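Side-chain contacts in split-Soret cytochrome c (Desulfovibrio desulfuricans, PDB 1H21), which carries two heme c groups and a probable [2Fe-2S] cluster per subunit, serves in electron transport and may take part in sulfate reduction: residues K40-G45 with P68-E73; S51-M56 with F96-G101; Y116-L121 with S198-Q203. One frame throughout, in Å; residues are numbered along the deposited sequence.

Split-Soret cytochrome c illustrates how side chains far apart in sequence join the parts of a chain with helices but no strands. Contacts 1 and 2 share helix 44-60 and lie about 15 Å apart, centre to centre; they touch where the Phe69 ring packs on Val53 and Gly54. Their segments alternate along the chain, and contact 2 brings in helix 87-99. Contact 3 follows both in sequence, joining the end of helix 102-118 to the loop before helix 204-213. Its centre is about 26 Å from contact 1, across the chain's centre, and about 22 Å from contact 2. Contact 1 thus lies beside the probable cluster site and contact 3 near the hemes, while contact 2 lies away from both, and all three touch the second subunit.

Contact 1: K40-G45 with P68-E73; sequences KGFGCG and PFAMLE
The backbones come close at two points, with CA of Phe42 4.9 Å from CA of Glu73 and CA of Gly45 5.3 Å from CA of Leu72. Gly45, which has no side chain, leaves its backbone bare to Leu72: CB of Leu72 lies 3.8 Å from C of Gly45, while the CD2 branch of Leu72 reaches toward the Gly45 carbonyl O. Three residues earlier, the Phe42 side chain runs out past the 68-73 segment and is met by two side chains, both obliquely. CE2 of Phe42 packs on the methyl CB of Ala70 at 3.8 Å. Away from CE2, at CD1, the ring meets Glu73, whose OE2 is 3.5 Å from CD1 of Phe42, the carboxylate turned 81° from the ring plane. Glu73 gets there with CG anti to its N (chi1 -178°) and an extended chain that carries CG past the carbonyl O of Phe42. Such a pairing sets a 3-10 segment, in which Met71, Leu72 and Glu73 each donate a backbone bond three residues back, against the entry to an alpha helix. Gly43 is the N-cap of helix 44-60, and Cys44, its CB pointing away from the 68-73 segment, probably ligates the [2Fe-2S] cluster. The Phe42 ring also meets Phe46, edge-to-face, and CB of Lys40, which lies 3.5 Å above one face of the Phe42 ring, offset toward the rim. The carboxylate finds its main polar partner across the dimer interface: OE2 of Glu73 forms a salt bridge with NH1 of Arg102 of the second subunit. That same NH1 also hydrogen-bonds to the carbonyl O of Lys40, in the other segment.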
loop_
_atom_site.group_PDB
_atom_site.type_symbol
_atom_site.label_atom_id
_atom_site.label_comp_id
_atom_site.label_asym_id
_atom_site.label_seq_id
_atom_site.Cartn_x
_atom_site.Cartn_y
_atom_site.Cartn_z
ATOM N N LYS A 40 -2.371 -4.854 20.628
ATOM C CA LYS A 40 -2.695 -6.142 20.023
ATOM C C LYS A 40 -1.752 -6.478 18.848
ATOM O O LYS A 40 -2.018 -7.387 18.034
ATOM C CB LYS A 40 -4.155 -6.147 19.574
ATOM C CG LYS A 40 -5.174 -6.103 20.705
ATOM C CD LYS A 40 -6.552 -6.298 20.119
ATOM C CE LYS A 40 -7.620 -6.430 21.192
ATOM N NZ LYS A 40 -8.964 -6.709 20.561
ATOM N N GLY A 41 -0.619 -5.773 18.817
ATOM C CA GLY A 41 0.374 -5.948 17.776
ATOM C C GLY A 41 -0.145 -5.559 16.409
ATOM O O GLY A 41 0.369 -6.079 15.408
ATOM N N PHE A 42 -1.118 -4.641 16.362
ATOM C CA PHE A 42 -1.722 -4.198 15.106
ATOM C C PHE A 42 -0.793 -3.470 14.128
ATOM O O PHE A 42 -1.003 -3.543 12.920
ATOM C CB PHE A 42 -3.004 -3.408 15.371
ATOM C CG PHE A 42 -4.186 -4.261 15.819
ATOM C CD1 PHE A 42 -4.125 -5.650 15.795
ATOM C CD2 PHE A 42 -5.359 -3.661 16.278
ATOM C CE1 PHE A 42 -5.210 -6.435 16.227
ATOM C CE2 PHE A 42 -6.445 -4.425 16.714
ATOM C CZ PHE A 42 -6.372 -5.817 16.689
ATOM N N GLY A 43 0.178 -2.718 14.639
ATOM C CA GLY A 43 1.152 -2.097 13.757
ATOM C C GLY A 43 1.055 -0.684 13.218
ATOM O O GLY A 43 0.165 0.088 13.582
ATOM N N CYS A 44 1.991 -0.382 12.306
ATOM C CA CYS A 44 2.144 0.928 11.685
ATOM C C CYS A 44 0.886 1.527 11.107
ATOM O O CYS A 44 0.578 2.675 11.379
ATOM C CB CYS A 44 3.280 0.969 10.632
ATOM S SG CYS A 44 4.144 -0.555 10.194
ATOM N N GLY A 45 0.162 0.773 10.297
ATOM C CA GLY A 45 -1.040 1.316 9.696
ATOM C C GLY A 45 -2.127 1.606 10.713
ATOM O O GLY A 45 -2.768 2.661 10.693
ATOM N N PRO A 68 -14.137 0.387 11.207
ATOM C CA PRO A 68 -13.555 -0.904 11.622
ATOM C C PRO A 68 -12.012 -0.764 11.651
ATOM O O PRO A 68 -11.312 -1.270 10.772
ATOM C CB PRO A 68 -14.041 -1.863 10.523
ATOM C CG PRO A 68 -14.188 -0.975 9.310
ATOM C CD PRO A 68 -14.759 0.299 9.865
ATOM N N PHE A 69 -11.497 -0.100 12.682
ATOM C CA PHE A 69 -10.064 0.201 12.795
ATOM C C PHE A 69 -9.044 -0.893 12.552
ATOM O O PHE A 69 -8.055 -0.677 11.858
ATOM C CB PHE A 69 -9.753 0.904 14.123
ATOM C CG PHE A 69 -10.482 2.197 14.300
ATOM C CD1 PHE A 69 -11.563 2.285 15.169
ATOM C CD2 PHE A 69 -10.144 3.305 13.551
ATOM C CE1 PHE A 69 -12.286 3.450 15.275
ATOM C CE2 PHE A 69 -10.870 4.482 13.658
ATOM C CZ PHE A 69 -11.936 4.552 14.516
ATOM N N ALA A 70 -9.283 -2.069 13.109
ATOM C CA ALA A 70 -8.346 -3.171 12.946
ATOM C C ALA A 70 -8.137 -3.556 11.486
ATOM O O ALA A 70 -7.177 -4.257 11.174
ATOM C CB ALA A 70 -8.770 -4.351 13.743
ATOM N N MET A 71 -8.993 -3.065 10.587
ATOM C CA MET A 71 -8.827 -3.368 9.172
ATOM C C MET A 71 -7.425 -2.915 8.759
ATOM O O MET A 71 -6.803 -3.516 7.867
ATOM C CB MET A 71 -9.868 -2.649 8.301
ATOM C CG MET A 71 -9.734 -2.957 6.793
ATOM S SD MET A 71 -10.791 -1.966 5.695
ATOM C CE MET A 71 -9.687 -0.726 5.129
ATOM N N LEU A 72 -6.916 -1.887 9.437
ATOM C CA LEU A 72 -5.596 -1.370 9.125
ATOM C C LEU A 72 -4.451 -2.237 9.585
ATOM O O LEU A 72 -3.297 -1.926 9.327
ATOM C CB LEU A 72 -5.430 0.082 9.552
ATOM C CG LEU A 72 -6.155 0.868 8.468
ATOM C CD1 LEU A 72 -7.424 1.436 9.043
ATOM C CD2 LEU A 72 -5.272 1.940 7.882
ATOM N N GLU A 73 -4.770 -3.357 10.221
ATOM C CA GLU A 73 -3.727 -4.308 10.625
ATOM C C GLU A 73 -3.154 -4.877 9.306
ATOM O O GLU A 73 -1.991 -5.257 9.213
ATOM C CB GLU A 73 -4.323 -5.440 11.481
ATOM C CG GLU A 73 -3.296 -6.449 11.993
ATOM C CD GLU A 73 -3.927 -7.750 12.452
ATOM O OE1 GLU A 73 -4.770 -8.302 11.705
ATOM O OE2 GLU A 73 -3.565 -8.247 13.546
#

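Contact 2: S51-M56 with F96-G101; sequences SIVGLM and FSLFWG
Carbonyl O of Phe96 receives two backbone N-H groups, that of Phe99 at 3.2 Å and that of Trp100, and this doubled acceptor lies in the weakly bonded stretch of helix from which Leu98 and Phe99 face helix 44-60. Leu98 and Val53 reach toward each other tip to tip, with CD1 of Leu98 3.4 Å from CG2 of Val53. The Val53 torsion (chi1 178°) sets CG1 anti to N and leaves CG2 as the branch that touches. Three residues further on, Met56 comes from the opposite direction to Phe99 in a Met-aromatic contact, part of an apolar helix-to-helix packing with no hydrogen bond between the two segments. Its SD lies 3.8 Å from CZ of Phe99 and approaches the ring obliquely, 61° off the normal. The methyl CE follows the sulfur to the same ring atom, the Met56 chain being extended beyond CG. CB of Leu98 sits 3.9 Å above the centre of the Phe99 ring, linking the two pairs. Trp19, from a loop near the N-terminus, packs on Val53, Leu98 and Phe99 together, and Met71 of the second subunit packs on Leu98.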
loop_
_atom_site.group_PDB
_atom_site.type_symbol
_atom_site.label_atom_id
_atom_site.label_comp_id
_atom_site.label_asym_id
_atom_site.label_seq_id
_atom_site.Cartn_x
_atom_site.Cartn_y
_atom_site.Cartn_z
ATOM N N SER A 51 -4.691 7.215 15.205
ATOM C CA SER A 51 -4.333 8.492 15.797
ATOM C C SER A 51 -5.028 9.668 15.105
ATOM O O SER A 51 -5.109 10.764 15.653
ATOM C CB SER A 51 -2.811 8.686 15.829
ATOM O OG SER A 51 -2.284 8.990 14.562
ATOM N N ILE A 52 -5.578 9.433 13.922
ATOM C CA ILE A 52 -6.242 10.497 13.190
ATOM C C ILE A 52 -7.757 10.377 13.244
ATOM O O ILE A 52 -8.442 11.240 13.795
ATOM C CB ILE A 52 -5.728 10.554 11.734
ATOM C CG1 ILE A 52 -4.311 11.141 11.729
ATOM C CG2 ILE A 52 -6.694 11.316 10.845
ATOM C CD1 ILE A 52 -3.693 11.304 10.370
ATOM N N VAL A 53 -8.282 9.284 12.714
ATOM C CA VAL A 53 -9.724 9.057 12.688
ATOM C C VAL A 53 -10.194 8.499 14.017
ATOM O O VAL A 53 -11.332 8.726 14.423
ATOM C CB VAL A 53 -10.098 8.104 11.538
ATOM C CG1 VAL A 53 -11.587 7.818 11.523
ATOM C CG2 VAL A 53 -9.646 8.700 10.202
ATOM N N GLY A 54 -9.306 7.788 14.702
ATOM C CA GLY A 54 -9.653 7.219 15.993
ATOM C C GLY A 54 -9.831 8.320 17.031
ATOM O O GLY A 54 -10.767 8.275 17.838
ATOM N N LEU A 55 -8.929 9.298 17.027
ATOM C CA LEU A 55 -9.032 10.409 17.964
ATOM C C LEU A 55 -10.215 11.312 17.614
ATOM O O LEU A 55 -10.846 11.865 18.502
ATOM C CB LEU A 55 -7.730 11.206 18.039
ATOM C CG LEU A 55 -6.556 10.424 18.630
ATOM C CD1 LEU A 55 -5.465 11.405 18.902
ATOM C CD2 LEU A 55 -6.956 9.704 19.911
ATOM N N MET A 56 -10.521 11.466 16.330
ATOM C CA MET A 56 -11.686 12.261 15.936
ATOM C C MET A 56 -12.955 11.541 16.432
ATOM O O MET A 56 -13.951 12.183 16.764
ATOM C CB MET A 56 -11.767 12.442 14.410
ATOM C CG MET A 56 -10.722 13.362 13.838
ATOM S SD MET A 56 -11.173 13.830 12.182
ATOM C CE MET A 56 -9.623 14.591 11.609
ATOM N N PHE A 96 -6.942 11.027 4.539
ATOM C CA PHE A 96 -7.210 12.188 3.699
ATOM C C PHE A 96 -8.368 11.917 2.750
ATOM O O PHE A 96 -9.120 12.846 2.385
ATOM C CB PHE A 96 -5.988 12.577 2.861
ATOM C CG PHE A 96 -4.749 12.810 3.651
ATOM C CD1 PHE A 96 -4.784 12.873 5.051
ATOM C CD2 PHE A 96 -3.532 12.977 2.989
ATOM C CE1 PHE A 96 -3.640 13.104 5.781
ATOM C CE2 PHE A 96 -2.369 13.212 3.707
ATOM C CZ PHE A 96 -2.421 13.276 5.109
ATOM N N SER A 97 -8.519 10.654 2.357
ATOM C CA SER A 97 -9.573 10.313 1.425
ATOM C C SER A 97 -10.953 10.211 2.040
ATOM O O SER A 97 -11.942 10.005 1.327
ATOM C CB SER A 97 -9.203 9.101 0.588
ATOM O OG SER A 97 -8.179 9.471 -0.339
ATOM N N LEU A 98 -11.017 10.414 3.359
ATOM C CA LEU A 98 -12.283 10.417 4.081
ATOM C C LEU A 98 -12.921 11.809 3.997
ATOM O O LEU A 98 -14.143 11.973 4.169
ATOM C CB LEU A 98 -12.051 10.073 5.542
ATOM C CG LEU A 98 -11.606 8.631 5.746
ATOM C CD1 LEU A 98 -11.264 8.423 7.208
ATOM C CD2 LEU A 98 -12.703 7.640 5.284
ATOM N N PHE A 99 -12.084 12.794 3.678
ATOM C CA PHE A 99 -12.510 14.171 3.603
ATOM C C PHE A 99 -12.371 14.830 2.224
ATOM O O PHE A 99 -13.240 15.618 1.820
ATOM C CB PHE A 99 -11.743 14.986 4.645
ATOM C CG PHE A 99 -11.614 14.300 5.979
ATOM C CD1 PHE A 99 -10.419 13.687 6.343
ATOM C CD2 PHE A 99 -12.692 14.240 6.858
ATOM C CE1 PHE A 99 -10.295 13.011 7.575
ATOM C CE2 PHE A 99 -12.585 13.570 8.088
ATOM C CZ PHE A 99 -11.377 12.952 8.447
ATOM N N TRP A 100 -11.304 14.508 1.495
ATOM C CA TRP A 100 -11.077 15.126 0.189
ATOM C C TRP A 100 -10.895 14.131 -0.944
ATOM O O TRP A 100 -10.546 12.986 -0.722
ATOM C CB TRP A 100 -9.842 16.026 0.252
ATOM C CG TRP A 100 -9.937 17.076 1.286
ATOM C CD1 TRP A 100 -10.590 18.266 1.171
ATOM C CD2 TRP A 100 -9.411 17.032 2.631
ATOM N NE1 TRP A 100 -10.521 18.959 2.353
ATOM C CE2 TRP A 100 -9.806 18.232 3.270
ATOM C CE3 TRP A 100 -8.662 16.093 3.356
ATOM C CZ2 TRP A 100 -9.472 18.528 4.615
ATOM C CZ3 TRP A 100 -8.330 16.382 4.693
ATOM C CH2 TRP A 100 -8.744 17.596 5.306
ATOM N N GLY A 101 -11.097 14.587 -2.167
ATOM C CA GLY A 101 -10.927 13.707 -3.300
ATOM C C GLY A 101 -9.560 13.802 -3.949
ATOM O O GLY A 101 -8.748 14.674 -3.634
#

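Contact 3: Y116-L121 with S198-Q203; sequences YEVTKL and STFPMQ
Two residues ahead of Phe200, the ring that meets Val118, Ser198 turns its hydroxyl forward along its own segment and donates from OG to the carbonyl O of Phe200 at 3.2 Å. Arg114 of helix 102-118 donates to that same oxygen, and the backbone N of Thr199 is bound by the carboxylate of Glu111 on the same helix. Phe200 then sends its ring across to Val118, the two side chains sliding past each other in opposite directions. CE2 of Phe200 lies 3.6 Å from CG2 of Val118 and meets it obliquely. A chi1 of -60° holds CG2 of Val118 between the backbone N and the carbonyl carbon, on the side where the ring passes. Beyond Pro201 and Met202, Gln203 bends at chi2 (100°) and brings its amide to Glu117, the two side chains crossing at about a right angle. NE2 of Gln203 donates to OE1 of Glu117 at 3.0 Å, arriving on the syn side but tilted from the carboxylate plane. The bond is moderately bent, 152° at the hydrogen. Gln203 is also the N-cap of helix 204-213, which ends in the first heme-binding CXXCH motif, with Cys209, Cys212 and His213. Both polar ends have second partners: NE2 of Gln203 also donates to the carbonyl O of Ile226, and OE2 of Glu117 accepts from the backbone N of Asp228, a residue of the heme pocket just before Cys229. Trp82 of the second subunit packs on both Glu117 and Gln203. With each carboxylate oxygen taking an N-H, Glu117 is probably ionised, and the shared bonds tie the end of helix 102-118 to the approaches of both heme-binding motifs.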
loop_
_atom_site.group_PDB
_atom_site.type_symbol
_atom_site.label_atom_id
_atom_site.label_comp_id
_atom_site.label_asym_id
_atom_site.label_seq_id
_atom_site.Cartn_x
_atom_site.Cartn_y
_atom_site.Cartn_z
ATOM N N TYR A 116 9.012 12.026 3.972
ATOM C CA TYR A 116 9.481 10.741 4.479
ATOM C C TYR A 116 10.782 10.282 3.822
ATOM O O TYR A 116 11.708 9.853 4.518
ATOM C CB TYR A 116 8.414 9.650 4.334
ATOM C CG TYR A 116 8.822 8.344 4.969
ATOM C CD1 TYR A 116 8.575 8.093 6.314
ATOM C CD2 TYR A 116 9.486 7.368 4.230
ATOM C CE1 TYR A 116 8.986 6.907 6.910
ATOM C CE2 TYR A 116 9.895 6.181 4.811
ATOM C CZ TYR A 116 9.645 5.956 6.151
ATOM O OH TYR A 116 10.069 4.784 6.747
ATOM N N GLU A 117 10.862 10.387 2.499
ATOM C CA GLU A 117 12.070 9.970 1.791
ATOM C C GLU A 117 13.356 10.694 2.243
ATOM O O GLU A 117 14.416 10.069 2.354
ATOM C CB GLU A 117 11.917 10.191 0.289
ATOM C CG GLU A 117 10.822 9.403 -0.430
ATOM C CD GLU A 117 10.828 9.689 -1.934
ATOM O OE1 GLU A 117 11.271 10.792 -2.342
ATOM O OE2 GLU A 117 10.422 8.809 -2.722
ATOM N N VAL A 118 13.267 12.000 2.498
ATOM C CA VAL A 118 14.449 12.777 2.862
ATOM C C VAL A 118 14.762 13.036 4.327
ATOM O O VAL A 118 15.927 13.237 4.672
ATOM C CB VAL A 118 14.482 14.133 2.132
ATOM C CG1 VAL A 118 14.506 13.907 0.646
ATOM C CG2 VAL A 118 13.282 14.994 2.524
ATOM N N THR A 119 13.747 13.070 5.180
ATOM C CA THR A 119 13.958 13.339 6.596
ATOM C C THR A 119 14.659 12.193 7.317
ATOM O O THR A 119 14.395 11.022 7.049
ATOM C CB THR A 119 12.607 13.686 7.289
ATOM O OG1 THR A 119 12.059 14.860 6.682
ATOM C CG2 THR A 119 12.784 13.956 8.770
ATOM N N LYS A 120 15.608 12.538 8.185
ATOM C CA LYS A 120 16.318 11.538 8.977
ATOM C C LYS A 120 15.369 11.229 10.108
ATOM O O LYS A 120 14.985 12.127 10.855
ATOM C CB LYS A 120 17.615 12.093 9.544
ATOM C CG LYS A 120 18.635 12.475 8.509
ATOM C CD LYS A 120 19.988 12.550 9.158
ATOM C CE LYS A 120 21.020 12.984 8.158
ATOM N NZ LYS A 120 22.392 12.637 8.632
ATOM N N LEU A 121 14.950 9.972 10.185
ATOM C CA LEU A 121 13.999 9.508 11.196
ATOM C C LEU A 121 14.559 8.258 11.898
ATOM O O LEU A 121 15.554 7.665 11.437
ATOM C CB LEU A 121 12.659 9.174 10.513
ATOM C CG LEU A 121 12.029 10.247 9.611
ATOM C CD1 LEU A 121 11.071 9.611 8.627
ATOM C CD2 LEU A 121 11.334 11.319 10.448
ATOM N N SER A 198 2.038 21.678 -1.664
ATOM C CA SER A 198 3.055 20.896 -0.992
ATOM C C SER A 198 4.296 21.776 -0.767
ATOM O O SER A 198 4.698 22.548 -1.643
ATOM C CB SER A 198 3.423 19.678 -1.853
ATOM O OG SER A 198 4.485 18.930 -1.265
ATOM N N THR A 199 4.910 21.654 0.402
ATOM C CA THR A 199 6.107 22.427 0.721
ATOM C C THR A 199 7.371 21.694 0.249
ATOM O O THR A 199 8.480 22.223 0.347
ATOM C CB THR A 199 6.205 22.676 2.219
ATOM O OG1 THR A 199 6.288 21.416 2.886
ATOM C CG2 THR A 199 4.983 23.405 2.709
ATOM N N PHE A 200 7.218 20.444 -0.179
ATOM C CA PHE A 200 8.341 19.674 -0.684
ATOM C C PHE A 200 8.249 19.581 -2.199
ATOM O O PHE A 200 7.335 18.956 -2.750
ATOM C CB PHE A 200 8.353 18.281 -0.096
ATOM C CG PHE A 200 8.975 18.201 1.254
ATOM C CD1 PHE A 200 8.270 18.578 2.377
ATOM C CD2 PHE A 200 10.256 17.687 1.409
ATOM C CE1 PHE A 200 8.823 18.440 3.643
ATOM C CE2 PHE A 200 10.818 17.546 2.673
ATOM C CZ PHE A 200 10.094 17.923 3.792
ATOM N N PRO A 201 9.196 20.210 -2.898
ATOM C CA PRO A 201 9.219 20.201 -4.363
ATOM C C PRO A 201 9.394 18.787 -4.936
ATOM O O PRO A 201 9.712 17.833 -4.203
ATOM C CB PRO A 201 10.420 21.095 -4.676
ATOM C CG PRO A 201 11.337 20.863 -3.486
ATOM C CD PRO A 201 10.386 20.884 -2.339
ATOM N N MET A 202 9.156 18.637 -6.234
ATOM C CA MET A 202 9.328 17.331 -6.849
ATOM C C MET A 202 10.799 16.896 -6.716
ATOM O O MET A 202 11.707 17.749 -6.666
ATOM C CB MET A 202 8.911 17.371 -8.326
ATOM C CG MET A 202 9.158 16.074 -9.078
ATOM S SD MET A 202 8.312 15.969 -10.633
ATOM C CE MET A 202 6.663 15.510 -10.035
ATOM N N GLN A 203 11.016 15.578 -6.644
ATOM C CA GLN A 203 12.356 15.024 -6.531
ATOM C C GLN A 203 13.141 15.291 -7.812
ATOM O O GLN A 203 12.581 15.318 -8.910
ATOM C CB GLN A 203 12.319 13.512 -6.251
ATOM C CG GLN A 203 11.545 13.093 -5.027
ATOM C CD GLN A 203 10.173 12.581 -5.389
ATOM O OE1 GLN A 203 9.466 13.182 -6.173
ATOM N NE2 GLN A 203 9.782 11.480 -4.815
#